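Local coordinates for protein tRNA (cytidine-2'-O-)-methyltransferase TrmJ (Sulfolobus acidocaldarius, PDB 4CNG) that methylates the 2'-hydroxyl of cytidine 32 in tRNA with S-adenosyl-L-methionine as methyl donor, working as a homodimer of SPOUT-type subunits, at residues A33-F38 with K65-K69; V91-T97 with K124-F130; D106-K110 with R139-S145. The protein carries 1 engineered substitution. One frame throughout, in Å; residues are numbered along the deposited sequence. Where two conformers were deposited one is given.

The three contacts belong to one SPOUT-type alpha/beta domain built on a parallel sheet. Contact 1 lies at the dimer-facing start of helix 33-45 and closes first along the chain. Contact 2, near the middle of the domain, pairs neighbouring strands 93-97 and 125-130 and ends at a bound S-adenosyl-L-homocysteine; its centre is about 23 Å from that of contact 1. Contact 3, centred about 13 Å from contact 2 and about 30 Å from contact 1, borders a second S-adenosyl-L-homocysteine. Contacts 2 and 3 interleave in sequence and touch through Lys144 and Ser145. The second subunit packs against contact 1, while contacts 2 and 3 touch no other protein chain.

Contact 1 (A33-F38 with K65-K69); sequences AYNLGF and KFSAK
Phe66 and Phe38 share the same first torsion, CG anti to the carbonyl carbon and beside the backbone N (chi1 -65° and -72°), and from it Phe66 reaches onto helix 33-45 while the Phe38 ring swings back to the loop. There the two rings make a T-shaped pair, the edge of Phe66 turned to the face of Phe38, with planes at 69°; Phe38 CZ comes 3.8 Å from Phe66 CD1. Phe66 CB also sits over that Phe38 face, offset toward the rim. The Phe66 ring in turn lies against the helix backbone, and Tyr34 CA stands over its face in a CH-pi contact, 3.9 Å from the ring centroid. Tyr34 CB adds a looser touch, 4.1 Å from Phe66 CD1. Behind the rings, Gly37 has no side chain and the two backbones close in, Gly37 CA and Ser67 CA being 4.3 Å apart. Ser67 CA meets Gly37 O in a CA-H...O contact of 3.3 Å, while Ser67 OG is hydrogen-bonded to Ile64 O. The second subunit continues the cluster: its Tyr34 meets Phe66 edge-to-face, and its Phe38 packs on Phe38. With no hydrogen bond between helix and loop, the join rests on dispersion and weakly polar C-H contacts, an apolar, aromatic patch well suited to the homodimer interface it enters.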
loop_
_atom_site.group_PDB
_atom_site.type_symbol
_atom_site.label_atom_id
_atom_site.label_comp_id
_atom_site.label_asym_id
_atom_site.label_seq_id
_atom_site.Cartn_x
_atom_site.Cartn_y
_atom_site.Cartn_z
ATOM N N ALA A 33 -11.190 10.224 4.802
ATOM C CA ALA A 33 -10.927 11.026 3.603
ATOM C C ALA A 33 -9.537 10.796 3.049
ATOM O O ALA A 33 -9.339 10.795 1.851
ATOM C CB ALA A 33 -11.153 12.497 3.877
ATOM N N TYR A 34 -8.577 10.556 3.919
ATOM C CA TYR A 34 -7.239 10.267 3.450
ATOM C C TYR A 34 -7.249 8.940 2.684
ATOM O O TYR A 34 -6.692 8.853 1.588
ATOM C CB TYR A 34 -6.266 10.224 4.625
ATOM C CG TYR A 34 -6.848 9.583 5.856
ATOM C CD1 TYR A 34 -6.790 8.221 6.039
ATOM C CD2 TYR A 34 -7.577 10.334 6.773
ATOM C CE1 TYR A 34 -7.450 7.611 7.079
ATOM C CE2 TYR A 34 -8.168 9.741 7.869
ATOM C CZ TYR A 34 -8.109 8.374 8.006
ATOM O OH TYR A 34 -8.672 7.764 9.095
ATOM N N ASN A 35 -7.937 7.918 3.203
ATOM C CA ASN A 35 -7.970 6.658 2.482
ATOM C C ASN A 35 -8.631 6.828 1.140
ATOM O O ASN A 35 -8.149 6.293 0.153
ATOM C CB ASN A 35 -8.668 5.589 3.269
ATOM C CG ASN A 35 -7.819 5.003 4.327
ATOM O OD1 ASN A 35 -6.616 4.885 4.146
ATOM N ND2 ASN A 35 -8.411 4.563 5.399
ATOM N N LEU A 36 -9.757 7.522 1.079
ATOM C CA LEU A 36 -10.431 7.678 -0.200
ATOM C C LEU A 36 -9.535 8.421 -1.208
ATOM O O LEU A 36 -9.457 8.026 -2.368
ATOM C CB LEU A 36 -11.783 8.363 0.006
ATOM C CG LEU A 36 -12.605 8.601 -1.267
ATOM C CD1 LEU A 36 -12.852 7.301 -1.993
ATOM C CD2 LEU A 36 -13.894 9.306 -0.947
ATOM N N GLY A 37 -8.905 9.501 -0.777
ATOM C CA GLY A 37 -8.016 10.211 -1.656
ATOM C C GLY A 37 -6.818 9.401 -2.122
ATOM O O GLY A 37 -6.455 9.410 -3.299
ATOM N N PHE A 38 -6.216 8.664 -1.193
ATOM C CA PHE A 38 -5.098 7.817 -1.537
ATOM C C PHE A 38 -5.489 6.735 -2.506
ATOM O O PHE A 38 -4.710 6.380 -3.398
ATOM C CB PHE A 38 -4.478 7.201 -0.270
ATOM C CG PHE A 38 -3.719 8.160 0.592
ATOM C CD1 PHE A 38 -2.946 9.147 0.036
ATOM C CD2 PHE A 38 -3.808 8.057 1.964
ATOM C CE1 PHE A 38 -2.182 9.985 0.850
ATOM C CE2 PHE A 38 -3.022 8.847 2.777
ATOM C CZ PHE A 38 -2.338 9.895 2.217
ATOM N N LYS A 65 -7.903 16.387 -1.596
ATOM C CA LYS A 65 -6.587 16.895 -1.187
ATOM C C LYS A 65 -5.526 15.800 -1.112
ATOM O O LYS A 65 -4.309 16.128 -1.102
ATOM C CB LYS A 65 -6.698 17.577 0.171
ATOM C CG LYS A 65 -7.582 18.814 0.140
ATOM C CD LYS A 65 -7.882 19.342 1.535
ATOM C CE LYS A 65 -8.485 20.743 1.495
ATOM N NZ LYS A 65 -8.262 21.451 2.783
ATOM N N PHE A 66 -5.941 14.554 -0.875
ATOM C CA PHE A 66 -4.995 13.462 -0.708
ATOM C C PHE A 66 -4.826 12.719 -2.031
ATOM O O PHE A 66 -4.135 11.682 -2.099
ATOM C CB PHE A 66 -5.442 12.507 0.410
ATOM C CG PHE A 66 -5.463 13.132 1.787
ATOM C CD1 PHE A 66 -4.309 13.183 2.562
ATOM C CD2 PHE A 66 -6.627 13.690 2.298
ATOM C CE1 PHE A 66 -4.329 13.766 3.815
ATOM C CE2 PHE A 66 -6.647 14.289 3.544
ATOM C CZ PHE A 66 -5.488 14.357 4.291
ATOM N N SER A 67 -5.508 13.185 -3.077
ATOM C CA SER A 67 -5.556 12.432 -4.325
ATOM C C SER A 67 -4.437 12.821 -5.297
ATOM O O SER A 67 -4.270 12.160 -6.309
ATOM C CB SER A 67 -6.930 12.508 -4.998
ATOM O OG SER A 67 -7.195 13.805 -5.473
ATOM N N ALA A 68 -3.633 13.829 -4.934
ATOM C CA ALA A 68 -2.616 14.401 -5.807
ATOM C C ALA A 68 -3.273 14.542 -7.177
ATOM O O ALA A 68 -4.398 15.043 -7.262
ATOM C CB ALA A 68 -1.377 13.516 -5.839
ATOM N N LYS A 69 -2.673 13.959 -8.206
ATOM C CA LYS A 69 -3.283 13.967 -9.527
ATOM C C LYS A 69 -4.514 13.046 -9.667
ATOM O O LYS A 69 -5.204 13.069 -10.694
ATOM C CB LYS A 69 -2.223 13.641 -10.578
ATOM C CG LYS A 69 -1.225 14.769 -10.765
ATOM C CD LYS A 69 -1.926 15.997 -11.319
ATOM C CE LYS A 69 -1.197 16.555 -12.533
ATOM N NZ LYS A 69 -1.306 18.038 -12.628
#

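Contact 2 (V91-T97 with K124-F130); sequences VDLKIAT and KKVAFIF. With SAH (S-adenosyl-L-homocysteine), chain C.
Backbone hydrogen bonds join strands 93-97 and 125-130 as parallel neighbours of the central sheet, their axes 4.7 Å apart and turned by 20°. Ala127 N gives to Leu93 O, Ile95 N to Ala127 O (2.8 Å, almost straight) and Ile129 N to Ile95 O. Just before strand 93-97, Asp92 adds two bonds to Lys125: its N binds Lys125 O at 2.7 Å, while its OD2, met on the anti side of the carboxylate, takes Lys125 N at 2.8 Å. Apolar contacts lie on both faces of the sheet. On one, Ile95 and Phe128 run alongside each other in the same direction, and Ile95 CD1 is 3.9 Å from both Phe128 CZ and Val126 CG1; helix 162-175 covers Phe128 with Val169 and Leu173. On the other, Val91 CG2 touches Ala127 CB. The polar relay is at the far end. With Thr97 OG1 lodged between its backbone N and carbonyl carbon (chi1 53°), the hydroxyl donates to Ile129 O at 2.7 Å and accepts from O2' of the ligand at 2.6 Å, while CG2 stands over a face of the Phe130 ring. With its proton given to Ile129 O, Thr97 OG1 serves as the acceptor for the ribose hydroxyl of S-adenosyl-L-homocysteine, and the C-terminal ends of two inner strands form part of the cofactor site.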
loop_
_atom_site.group_PDB
_atom_site.type_symbol
_atom_site.label_atom_id
_atom_site.label_comp_id
_atom_site.label_asym_id
_atom_site.label_seq_id
_atom_site.Cartn_x
_atom_site.Cartn_y
_atom_site.Cartn_z
ATOM N N VAL A 91 -20.299 -7.765 -13.919
ATOM C CA VAL A 91 -18.921 -8.264 -13.931
ATOM C C VAL A 91 -18.914 -9.797 -13.989
ATOM O O VAL A 91 -19.936 -10.449 -13.738
ATOM C CB VAL A 91 -18.069 -7.776 -12.706
ATOM C CG1 VAL A 91 -18.056 -6.262 -12.616
ATOM C CG2 VAL A 91 -18.543 -8.373 -11.385
ATOM N N ASP A 92 -17.794 -10.360 -14.423
ATOM C CA ASP A 92 -17.665 -11.803 -14.540
ATOM C C ASP A 92 -17.355 -12.458 -13.183
ATOM O O ASP A 92 -17.734 -13.599 -12.943
ATOM C CB ASP A 92 -16.553 -12.138 -15.541
ATOM C CG ASP A 92 -16.874 -11.660 -16.957
ATOM O OD1 ASP A 92 -18.017 -11.883 -17.415
ATOM O OD2 ASP A 92 -15.986 -11.062 -17.605
ATOM N N LEU A 93 -16.650 -11.743 -12.306
ATOM C CA LEU A 93 -16.125 -12.326 -11.084
ATOM C C LEU A 93 -16.040 -11.241 -10.033
ATOM O O LEU A 93 -15.674 -10.107 -10.354
ATOM C CB LEU A 93 -14.733 -12.876 -11.355
ATOM C CG LEU A 93 -14.164 -13.937 -10.425
ATOM C CD1 LEU A 93 -14.948 -15.246 -10.496
ATOM C CD2 LEU A 93 -12.703 -14.144 -10.791
ATOM N N LYS A 94 -16.367 -11.612 -8.801
ATOM C CA LYS A 94 -16.310 -10.730 -7.641
ATOM C C LYS A 94 -15.296 -11.263 -6.634
ATOM O O LYS A 94 -15.488 -12.352 -6.117
ATOM C CB LYS A 94 -17.700 -10.624 -7.006
ATOM C CG LYS A 94 -18.763 -10.003 -7.909
ATOM C CD LYS A 94 -20.165 -10.574 -7.661
ATOM C CE LYS A 94 -21.148 -10.139 -8.726
ATOM N NZ LYS A 94 -22.164 -11.191 -8.932
ATOM N N ILE A 95 -14.233 -10.504 -6.395
ATOM C CA ILE A 95 -13.195 -10.908 -5.476
ATOM C C ILE A 95 -13.234 -9.954 -4.290
ATOM O O ILE A 95 -12.844 -8.793 -4.376
ATOM C CB ILE A 95 -11.803 -10.946 -6.133
ATOM C CG1 ILE A 95 -11.850 -11.938 -7.310
ATOM C CG2 ILE A 95 -10.749 -11.316 -5.094
ATOM C CD1 ILE A 95 -10.518 -12.142 -8.002
ATOM N N ALA A 96 -13.747 -10.429 -3.174
ATOM C CA ALA A 96 -13.723 -9.712 -1.902
ATOM C C ALA A 96 -12.335 -9.883 -1.264
ATOM O O ALA A 96 -11.544 -10.724 -1.698
ATOM C CB ALA A 96 -14.829 -10.252 -0.963
ATOM N N THR A 97 -12.067 -9.079 -0.243
ATOM C CA THR A 97 -10.773 -9.098 0.483
ATOM C C THR A 97 -11.073 -9.126 1.967
ATOM O O THR A 97 -12.059 -8.558 2.450
ATOM C CB THR A 97 -9.942 -7.847 0.107
ATOM O OG1 THR A 97 -10.736 -6.674 0.313
ATOM C CG2 THR A 97 -9.473 -7.920 -1.316
ATOM N N LYS A 124 -11.335 -11.598 -18.211
ATOM C CA LYS A 124 -12.571 -11.317 -17.495
ATOM C C LYS A 124 -12.646 -9.890 -17.014
ATOM O O LYS A 124 -11.629 -9.231 -16.816
ATOM C CB LYS A 124 -12.714 -12.233 -16.283
ATOM C CG LYS A 124 -12.929 -13.690 -16.632
ATOM C CD LYS A 124 -13.059 -14.521 -15.365
ATOM C CE LYS A 124 -12.718 -15.981 -15.621
ATOM N NZ LYS A 124 -11.258 -16.221 -15.819
ATOM N N LYS A 125 -13.874 -9.447 -16.798
ATOM C CA LYS A 125 -14.163 -8.247 -16.027
ATOM C C LYS A 125 -14.349 -8.621 -14.555
ATOM O O LYS A 125 -15.237 -9.408 -14.210
ATOM C CB LYS A 125 -15.423 -7.573 -16.556
ATOM C CG LYS A 125 -15.706 -6.250 -15.876
ATOM C CD LYS A 125 -16.859 -5.497 -16.517
ATOM C CE LYS A 125 -16.368 -4.196 -17.118
ATOM N NZ LYS A 125 -17.368 -3.113 -16.972
ATOM N N VAL A 126 -13.501 -8.071 -13.698
ATOM C CA VAL A 126 -13.455 -8.483 -12.321
ATOM C C VAL A 126 -13.597 -7.289 -11.394
ATOM O O VAL A 126 -12.895 -6.275 -11.566
ATOM C CB VAL A 126 -12.131 -9.204 -12.028
ATOM C CG1 VAL A 126 -12.119 -9.720 -10.612
ATOM C CG2 VAL A 126 -11.930 -10.343 -13.013
ATOM N N ALA A 127 -14.452 -7.436 -10.379
ATOM C CA ALA A 127 -14.544 -6.467 -9.294
ATOM C C ALA A 127 -13.693 -6.933 -8.132
ATOM O O ALA A 127 -13.833 -8.053 -7.664
ATOM C CB ALA A 127 -15.989 -6.311 -8.854
ATOM N N PHE A 128 -12.829 -6.034 -7.662
ATOM C CA PHE A 128 -12.045 -6.216 -6.438
ATOM C C PHE A 128 -12.675 -5.350 -5.370
ATOM O O PHE A 128 -12.732 -4.134 -5.536
ATOM C CB PHE A 128 -10.569 -5.855 -6.638
ATOM C CG PHE A 128 -9.772 -6.900 -7.358
ATOM C CD1 PHE A 128 -9.819 -7.037 -8.736
ATOM C CD2 PHE A 128 -9.105 -7.878 -6.649
ATOM C CE1 PHE A 128 -9.107 -8.053 -9.377
ATOM C CE2 PHE A 128 -8.356 -8.853 -7.277
ATOM C CZ PHE A 128 -8.400 -8.946 -8.633
ATOM N N ILE A 129 -13.107 -5.975 -4.276
ATOM C CA ILE A 129 -13.997 -5.356 -3.312
ATOM C C ILE A 129 -13.258 -5.267 -1.977
ATOM O O ILE A 129 -12.757 -6.275 -1.463
ATOM C CB ILE A 129 -15.306 -6.170 -3.129
ATOM C CG1 ILE A 129 -15.992 -6.380 -4.448
ATOM C CG2 ILE A 129 -16.186 -5.564 -2.089
ATOM C CD1 ILE A 129 -16.807 -7.652 -4.534
ATOM N N PHE A 130 -13.201 -4.038 -1.413
ATOM C CA PHE A 130 -12.534 -3.745 -0.154
ATOM C C PHE A 130 -13.537 -3.162 0.807
ATOM O O PHE A 130 -14.449 -2.430 0.417
ATOM C CB PHE A 130 -11.375 -2.742 -0.405
ATOM C CG PHE A 130 -10.270 -3.281 -1.272
ATOM C CD1 PHE A 130 -10.378 -3.307 -2.627
ATOM C CD2 PHE A 130 -9.117 -3.767 -0.696
ATOM C CE1 PHE A 130 -9.380 -3.855 -3.414
ATOM C CE2 PHE A 130 -8.086 -4.272 -1.483
ATOM C CZ PHE A 130 -8.222 -4.322 -2.837
HETATM N N SAH C . -11.352 -4.745 11.834
HETATM C CA SAH C . -11.672 -4.838 10.386
HETATM C CB SAH C . -10.436 -4.406 9.613
HETATM C CG SAH C . -10.742 -3.948 8.177
HETATM S SD SAH C . -9.262 -3.418 7.323
HETATM C C SAH C . -12.096 -6.247 10.088
HETATM O O SAH C . -11.991 -7.131 10.941
HETATM O OXT SAH C . -12.689 -6.530 9.067
HETATM C "C5'" SAH C . -10.055 -2.582 5.949
HETATM C "C4'" SAH C . -10.058 -3.333 4.623
HETATM O "O4'" SAH C . -8.703 -3.479 4.166
HETATM C "C3'" SAH C . -10.580 -4.725 4.659
HETATM O "O3'" SAH C . -12.017 -4.707 4.644
HETATM C "C2'" SAH C . -9.967 -5.350 3.438
HETATM O "O2'" SAH C . -10.655 -4.919 2.270
HETATM C "C1'" SAH C . -8.569 -4.718 3.453
HETATM N N9 SAH C . -7.538 -5.532 4.165
HETATM C C8 SAH C . -6.763 -5.134 5.213
HETATM N N7 SAH C . -5.794 -6.062 5.443
HETATM C C5 SAH C . -5.952 -7.024 4.502
HETATM C C6 SAH C . -5.241 -8.186 4.147
HETATM N N6 SAH C . -4.162 -8.608 4.839
HETATM N N1 SAH C . -5.662 -8.894 3.127
HETATM C C2 SAH C . -6.724 -8.474 2.421
HETATM N N3 SAH C . -7.445 -7.384 2.640
HETATM C C4 SAH C . -7.038 -6.657 3.657
#

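Contact 3 (D106-K110 with R139-S145); sequences DLLRK and REEIAKS. With SAH (S-adenosyl-L-homocysteine), chain D.
Leu107 and Arg139 run antiparallel alongside one another where, in this SPOUT-type alpha/beta fold, the 3-10 turn of 106-110 packs against the short helix 139-143. The Arg139 chain leaves the helix with CG anti to the backbone N (chi1 177°) and bends at its second torsion, which carries the guanidinium back to the turn. Leu107 CG then lies over one face of that flat group, toward its rim, 3.9 Å from Arg139 NH2. Ile142 meets the same leucine differently: the isoleucine comes in nearly perpendicular to it, and Ile142 CG2 approaches Leu107 CD2 to 3.7 Å. The other leucine branch serves the second S-adenosyl-L-homocysteine, Leu107 CD1 resting 3.3 Å from its ribose O4', while Arg139 CD passes near the sulfur, SD. Leu107 is thus packed between the ligand ribose, Arg139 and Ile142, and the ligand is further held by hydrogen bonds with Ser98 OG and Lys104 N, among others. Lys110, one turn further along the 3-10 segment, reaches across fully extended beyond CG and delivers its ammonium group to carbonyl oxygens at the end of helix 139-143 and just after it. Lys110 NZ donates to Ser145 O at 2.8 Å and to Ile142 O at 3.0 Å, with a weak third bond to Ala143 O. Ile142 O also accepts from Ser145 N, which arrives from the opposite face of its carbonyl plane. A positive charge placed among these carbonyls probably offsets the negative end of the helix dipole. Lys110 and Arg139 are like charges, yet a single water mediates between them, accepting from Lys110 NZ at 3.0 Å and from Arg139 NH1 at 2.9 Å.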
loop_
_atom_site.group_PDB
_atom_site.type_symbol
_atom_site.label_atom_id
_atom_site.label_comp_id
_atom_site.label_asym_id
_atom_site.label_seq_id
_atom_site.Cartn_x
_atom_site.Cartn_y
_atom_site.Cartn_z
ATOM N N ASP A 106 -16.461 -23.204 6.035
ATOM C CA ASP A 106 -16.933 -23.132 4.663
ATOM C C ASP A 106 -16.234 -22.060 3.835
ATOM O O ASP A 106 -16.003 -22.279 2.645
ATOM C CB ASP A 106 -18.434 -22.905 4.644
ATOM C CG ASP A 106 -19.191 -23.998 5.372
ATOM O OD1 ASP A 106 -18.791 -25.181 5.266
ATOM O OD2 ASP A 106 -20.207 -23.676 6.022
ATOM N N LEU A 107 -15.856 -20.942 4.464
ATOM C CA LEU A 107 -15.212 -19.837 3.744
ATOM C C LEU A 107 -13.847 -20.226 3.187
ATOM O O LEU A 107 -13.382 -19.608 2.227
ATOM C CB LEU A 107 -15.090 -18.556 4.586
ATOM C CG LEU A 107 -16.267 -17.576 4.596
ATOM C CD1 LEU A 107 -15.859 -16.360 5.402
ATOM C CD2 LEU A 107 -16.616 -17.210 3.163
ATOM N N LEU A 108 -13.226 -21.268 3.728
ATOM C CA LEU A 108 -12.009 -21.810 3.132
ATOM C C LEU A 108 -12.205 -22.106 1.630
ATOM O O LEU A 108 -11.278 -21.921 0.838
ATOM C CB LEU A 108 -11.564 -23.065 3.871
ATOM C CG LEU A 108 -10.181 -23.567 3.456
ATOM C CD1 LEU A 108 -9.089 -22.601 3.882
ATOM C CD2 LEU A 108 -9.928 -24.950 4.018
ATOM N N ARG A 109 -13.407 -22.535 1.226
ATOM C CA ARG A 109 -13.628 -22.934 -0.147
ATOM C C ARG A 109 -13.485 -21.759 -1.108
ATOM O O ARG A 109 -13.324 -21.982 -2.305
ATOM C CB ARG A 109 -14.986 -23.621 -0.279
ATOM C CG ARG A 109 -14.995 -25.002 0.358
ATOM C CD ARG A 109 -16.167 -25.821 -0.138
ATOM N NE ARG A 109 -17.305 -25.833 0.780
ATOM C CZ ARG A 109 -18.441 -26.490 0.555
ATOM N NH1 ARG A 109 -18.589 -27.206 -0.555
ATOM N NH2 ARG A 109 -19.436 -26.422 1.433
ATOM N N LYS A 110 -13.661 -20.532 -0.596
ATOM C CA LYS A 110 -13.504 -19.275 -1.362
ATOM C C LYS A 110 -12.155 -18.598 -1.241
ATOM O O LYS A 110 -11.916 -17.596 -1.892
ATOM C CB LYS A 110 -14.555 -18.228 -0.895
ATOM C CG LYS A 110 -15.964 -18.468 -1.320
ATOM C CD LYS A 110 -16.869 -17.332 -0.925
ATOM C CE LYS A 110 -18.209 -17.676 -1.489
ATOM N NZ LYS A 110 -19.041 -16.545 -1.183
ATOM N N ARG A 139 -20.568 -10.453 6.549
ATOM C CA ARG A 139 -20.561 -11.834 6.127
ATOM C C ARG A 139 -21.368 -12.018 4.860
ATOM O O ARG A 139 -20.976 -12.756 3.975
ATOM C CB ARG A 139 -21.089 -12.720 7.241
ATOM C CG ARG A 139 -21.197 -14.193 6.895
ATOM C CD ARG A 139 -19.820 -14.783 6.618
ATOM N NE ARG A 139 -19.878 -16.204 6.278
ATOM C CZ ARG A 139 -20.088 -16.680 5.053
ATOM N NH1 ARG A 139 -20.265 -15.851 4.032
ATOM N NH2 ARG A 139 -20.131 -17.992 4.852
ATOM N N GLU A 140 -22.477 -11.249 4.735
ATOM C CA GLU A 140 -23.325 -11.341 3.543
ATOM C C GLU A 140 -22.661 -10.720 2.291
ATOM O O GLU A 140 -22.833 -11.243 1.184
ATOM C CB GLU A 140 -24.678 -10.706 3.772
ATOM C CG GLU A 140 -25.599 -10.807 2.587
ATOM C CD GLU A 140 -26.003 -12.204 2.194
ATOM O OE1 GLU A 140 -25.786 -13.180 2.976
ATOM O OE2 GLU A 140 -26.616 -12.306 1.101
ATOM N N GLU A 141 -21.894 -9.636 2.429
ATOM C CA GLU A 141 -21.134 -9.098 1.315
ATOM C C GLU A 141 -20.162 -10.153 0.792
ATOM O O GLU A 141 -19.960 -10.293 -0.428
ATOM C CB GLU A 141 -20.438 -7.813 1.754
ATOM C CG GLU A 141 -21.406 -6.646 1.927
ATOM C CD GLU A 141 -20.880 -5.431 2.669
ATOM O OE1 GLU A 141 -19.827 -5.498 3.357
ATOM O OE2 GLU A 141 -21.635 -4.422 2.678
ATOM N N ILE A 142 -19.512 -10.894 1.696
ATOM C CA ILE A 142 -18.617 -11.950 1.304
ATOM C C ILE A 142 -19.374 -13.099 0.673
ATOM O O ILE A 142 -18.920 -13.678 -0.303
ATOM C CB ILE A 142 -17.716 -12.406 2.482
ATOM C CG1 ILE A 142 -16.785 -11.262 2.923
ATOM C CG2 ILE A 142 -16.945 -13.659 2.150
ATOM C CD1 ILE A 142 -16.072 -11.482 4.229
ATOM N N ALA A 143 -20.588 -13.411 1.160
ATOM C CA ALA A 143 -21.421 -14.439 0.550
ATOM C C ALA A 143 -21.800 -14.126 -0.881
ATOM O O ALA A 143 -21.910 -15.052 -1.681
ATOM C CB ALA A 143 -22.689 -14.681 1.368
ATOM N N LYS A 144 -21.945 -12.842 -1.204
ATOM C CA LYS A 144 -22.282 -12.365 -2.535
ATOM C C LYS A 144 -21.078 -12.306 -3.457
ATOM O O LYS A 144 -21.220 -11.977 -4.625
ATOM C CB LYS A 144 -22.911 -10.986 -2.431
ATOM C CG LYS A 144 -24.333 -11.004 -1.916
ATOM C CD LYS A 144 -24.813 -9.590 -1.647
ATOM C CE LYS A 144 -26.282 -9.559 -1.247
ATOM N NZ LYS A 144 -26.707 -8.150 -0.985
ATOM N N SER A 145 -19.878 -12.636 -2.943
ATOM C CA SER A 145 -18.637 -12.591 -3.703
ATOM C C SER A 145 -18.240 -14.016 -4.095
ATOM O O SER A 145 -18.593 -14.999 -3.450
ATOM C CB SER A 145 -17.538 -11.906 -2.870
ATOM O OG SER A 145 -17.942 -10.580 -2.567
HETATM N N SAH D . -15.692 -8.107 8.823
HETATM C CA SAH D . -14.781 -9.282 8.658
HETATM C CB SAH D . -15.583 -10.472 8.132
HETATM C CG SAH D . -16.744 -10.929 8.986
HETATM S SD SAH D . -17.393 -12.356 8.205
HETATM C C SAH D . -13.746 -9.022 7.628
HETATM O O SAH D . -14.090 -8.283 6.696
HETATM O OXT SAH D . -12.678 -9.633 7.652
HETATM C "C5'" SAH D . -16.022 -13.426 8.336
HETATM C "C4'" SAH D . -16.505 -14.823 8.702
HETATM O "O4'" SAH D . -15.444 -15.762 8.575
HETATM C "C3'" SAH D . -16.986 -14.921 10.145
HETATM O "O3'" SAH D . -18.399 -14.785 10.222
HETATM C "C2'" SAH D . -16.530 -16.287 10.631
HETATM O "O2'" SAH D . -17.628 -17.169 10.923
HETATM C "C1'" SAH D . -15.712 -16.843 9.469
HETATM N N9 SAH D . -14.400 -17.334 9.900
HETATM C C8 SAH D . -13.785 -18.391 9.349
HETATM N N7 SAH D . -12.517 -18.480 9.810
HETATM C C5 SAH D . -12.304 -17.424 10.618
HETATM C C6 SAH D . -11.175 -16.940 11.427
HETATM N N6 SAH D . -10.004 -17.626 11.431
HETATM N N1 SAH D . -11.355 -15.794 12.137
HETATM C C2 SAH D . -12.522 -15.110 12.108
HETATM N N3 SAH D . -13.598 -15.492 11.386
HETATM C C4 SAH D . -13.529 -16.610 10.612
HETATM O O HOH W 1 -19.670 -17.407 1.672
#